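Local coordinates for protein mirolysin (Tannerella forsythia, PDB 6R7V) that is a zinc metallopeptidase zymogen of the pappalysin family, within the metzincins, probably cleaving peptide bonds once its cysteine-switch latency is relieved, at residues 75-80 with 204-209. The protein carries 1 engineered substitution. Sequence-based numbering, arbitrary orientation.
Sequences NEDFRR and TATHAV. Engineered in segment 204-209: Ala-208 (natural residue Glu). With ZN (zinc ion), chain D.
Asp-77 and Thr-206 meet because each sets its polar group anti to the carbonyl carbon, beside the backbone N: the carboxylate carbon CG in Asp-77 (chi1 -65°) and the hydroxyl OG1 in Thr-206 (chi1 -64°). The two side chains cross at about a right angle, and Thr-206 OG1 donates to Asp-77 OD2 over 2.7 Å. The hydroxyl comes to the anti side of that oxygen, 16° out of the carboxylate plane. The same OD2 takes part in a salt bridge with Arg-203, so two donors converge on one buried oxygen, which would probably favour the charged carboxylate. The other branch of Thr-206, CG2, packs 3.7 Å from Asp-77 CB, adding apolar contact beside the bond.

Phe-78, the first residue past helix 64-77 to leave helical geometry, reaches across with the far end of its ring. Its CZ lies 3.6 Å from Val-209 CG1, an oblique approach, while Thr-206 O sits at the ring edge, 3.9 Å from CZ. Phe-78 CE1 is likewise 3.9 Å from Thr-206 CG2.

The face of helix 203-212 that carries Thr-206 and Val-209 thus lies against the C-terminal end of helix 64-77 and the residue after it, while the beta carbon of His-207 is directed away from 75-80 and its NE2 binds the zinc ion at 2.0 Å, together with His-211, His-217 and Cys-6 of the cysteine switch. This is the zinc-binding helix of a metzincin; the neighbouring Ala-208 is an engineered replacement for Glu. Leu-74 of helix 64-77 also touches Thr-206 and Val-209, Phe-103 of strand 101-105 meets Val-209, and strand 182-185 packs against Ala-205 and Ala-208.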
loop_
_atom_site.group_PDB
_atom_site.type_symbol
_atom_site.label_atom_id
_atom_site.label_comp_id
_atom_site.label_asym_id
_atom_site.label_seq_id
_atom_site.Cartn_x
_atom_site.Cartn_y
_atom_site.Cartn_z
ATOM N N ASN A 75 9.048 7.476 -0.823
ATOM C CA ASN A 75 10.124 7.651 -1.801
ATOM C C ASN A 75 11.376 6.885 -1.411
ATOM O O ASN A 75 12.073 6.413 -2.306
ATOM C CB ASN A 75 10.421 9.119 -2.002
ATOM C CG ASN A 75 9.382 9.745 -2.923
ATOM O OD1 ASN A 75 9.143 9.215 -3.996
ATOM N ND2 ASN A 75 8.755 10.842 -2.539
ATOM N N GLU A 76 11.626 6.690 -0.126
ATOM C CA GLU A 76 12.746 5.854 0.286
ATOM C C GLU A 76 12.465 4.396 0.014
ATOM O O GLU A 76 13.257 3.709 -0.660
ATOM C CB GLU A 76 13.010 5.998 1.797
ATOM C CG GLU A 76 13.587 7.351 2.180
ATOM C CD GLU A 76 13.836 7.520 3.672
ATOM O OE1 GLU A 76 13.696 6.542 4.442
ATOM O OE2 GLU A 76 14.154 8.659 4.073
ATOM N N ASP A 77 11.299 3.899 0.493
ATOM C CA ASP A 77 11.046 2.458 0.394
ATOM C C ASP A 77 10.852 1.975 -1.027
ATOM O O ASP A 77 11.252 0.833 -1.319
ATOM C CB ASP A 77 9.828 2.117 1.252
ATOM C CG ASP A 77 10.051 2.352 2.755
ATOM O OD1 ASP A 77 11.221 2.583 3.160
ATOM O OD2 ASP A 77 9.071 2.258 3.523
ATOM N N PHE A 78 10.246 2.790 -1.889
ATOM C CA PHE A 78 10.007 2.410 -3.289
ATOM C C PHE A 78 11.189 2.720 -4.214
ATOM O O PHE A 78 11.089 2.521 -5.435
ATOM C CB PHE A 78 8.726 3.095 -3.788
ATOM C CG PHE A 78 7.467 2.437 -3.285
ATOM C CD1 PHE A 78 6.953 2.743 -2.024
ATOM C CD2 PHE A 78 6.822 1.461 -4.041
ATOM C CE1 PHE A 78 5.835 2.061 -1.524
ATOM C CE2 PHE A 78 5.665 0.812 -3.546
ATOM C CZ PHE A 78 5.175 1.134 -2.303
ATOM N N ARG A 79 12.325 3.162 -3.647
ATOM C CA ARG A 79 13.516 3.402 -4.478
ATOM C C ARG A 79 14.740 2.756 -3.812
ATOM O O ARG A 79 15.884 3.079 -4.181
ATOM C CB ARG A 79 13.721 4.902 -4.680
ATOM C CG ARG A 79 12.611 5.550 -5.517
ATOM C CD ARG A 79 12.930 7.006 -5.826
ATOM N NE ARG A 79 13.108 7.828 -4.633
ATOM C CZ ARG A 79 13.540 9.084 -4.673
ATOM N NH1 ARG A 79 13.855 9.647 -5.830
ATOM N NH2 ARG A 79 13.698 9.774 -3.553
ATOM N N ARG A 80 14.513 1.841 -2.848
ATOM C CA ARG A 80 15.579 1.236 -2.038
ATOM C C ARG A 80 16.596 2.311 -1.547
ATOM O O ARG A 80 17.825 2.127 -1.593
ATOM C CB ARG A 80 16.270 0.069 -2.753
ATOM C CG ARG A 80 17.028 -0.800 -1.730
ATOM C CD ARG A 80 17.130 -2.286 -2.052
ATOM N NE ARG A 80 17.807 -3.007 -0.969
ATOM C CZ ARG A 80 17.245 -3.410 0.180
ATOM N NH1 ARG A 80 15.960 -3.155 0.436
ATOM N NH2 ARG A 80 17.975 -4.034 1.101
ATOM N N THR A 204 3.169 1.556 7.583
ATOM C CA THR A 204 1.767 1.183 7.378
ATOM C C THR A 204 1.372 1.641 5.961
ATOM O O THR A 204 0.755 0.883 5.197
ATOM C CB THR A 204 0.854 1.760 8.472
ATOM O OG1 THR A 204 1.305 1.250 9.733
ATOM C CG2 THR A 204 -0.594 1.375 8.269
ATOM N N ALA A 205 1.765 2.861 5.583
ATOM C CA ALA A 205 1.430 3.311 4.224
ATOM C C ALA A 205 2.264 2.605 3.164
ATOM O O ALA A 205 1.742 2.360 2.091
ATOM C CB ALA A 205 1.599 4.827 4.103
ATOM N N THR A 206 3.550 2.278 3.441
ATOM C CA THR A 206 4.316 1.523 2.431
ATOM C C THR A 206 3.612 0.209 2.127
ATOM O O THR A 206 3.429 -0.152 0.949
ATOM C CB THR A 206 5.739 1.235 2.953
ATOM O OG1 THR A 206 6.368 2.519 3.094
ATOM C CG2 THR A 206 6.576 0.415 1.964
ATOM N N HIS A 207 3.162 -0.482 3.197
ATOM C CA HIS A 207 2.456 -1.754 3.068
ATOM C C HIS A 207 1.130 -1.561 2.285
ATOM O O HIS A 207 0.835 -2.345 1.368
ATOM C CB HIS A 207 2.210 -2.259 4.494
ATOM C CG HIS A 207 1.381 -3.494 4.612
ATOM N ND1 HIS A 207 1.949 -4.712 4.937
ATOM C CD2 HIS A 207 0.038 -3.642 4.512
ATOM C CE1 HIS A 207 0.939 -5.560 5.017
ATOM N NE2 HIS A 207 -0.228 -4.958 4.743
ATOM N N ALA A 208 0.333 -0.536 2.652
ATOM C CA ALA A 208 -0.964 -0.300 1.993
ATOM C C ALA A 208 -0.768 0.057 0.543
ATOM O O ALA A 208 -1.540 -0.399 -0.309
ATOM C CB ALA A 208 -1.714 0.819 2.692
ATOM N N VAL A 209 0.222 0.912 0.243
ATOM C CA VAL A 209 0.485 1.295 -1.157
ATOM C C VAL A 209 0.927 0.030 -1.941
ATOM O O VAL A 209 0.546 -0.115 -3.109
ATOM C CB VAL A 209 1.496 2.482 -1.251
ATOM C CG1 VAL A 209 1.941 2.750 -2.686
ATOM C CG2 VAL A 209 0.895 3.742 -0.636
HETATM ZN ZN ZN D . -2.073 -5.675 4.335
#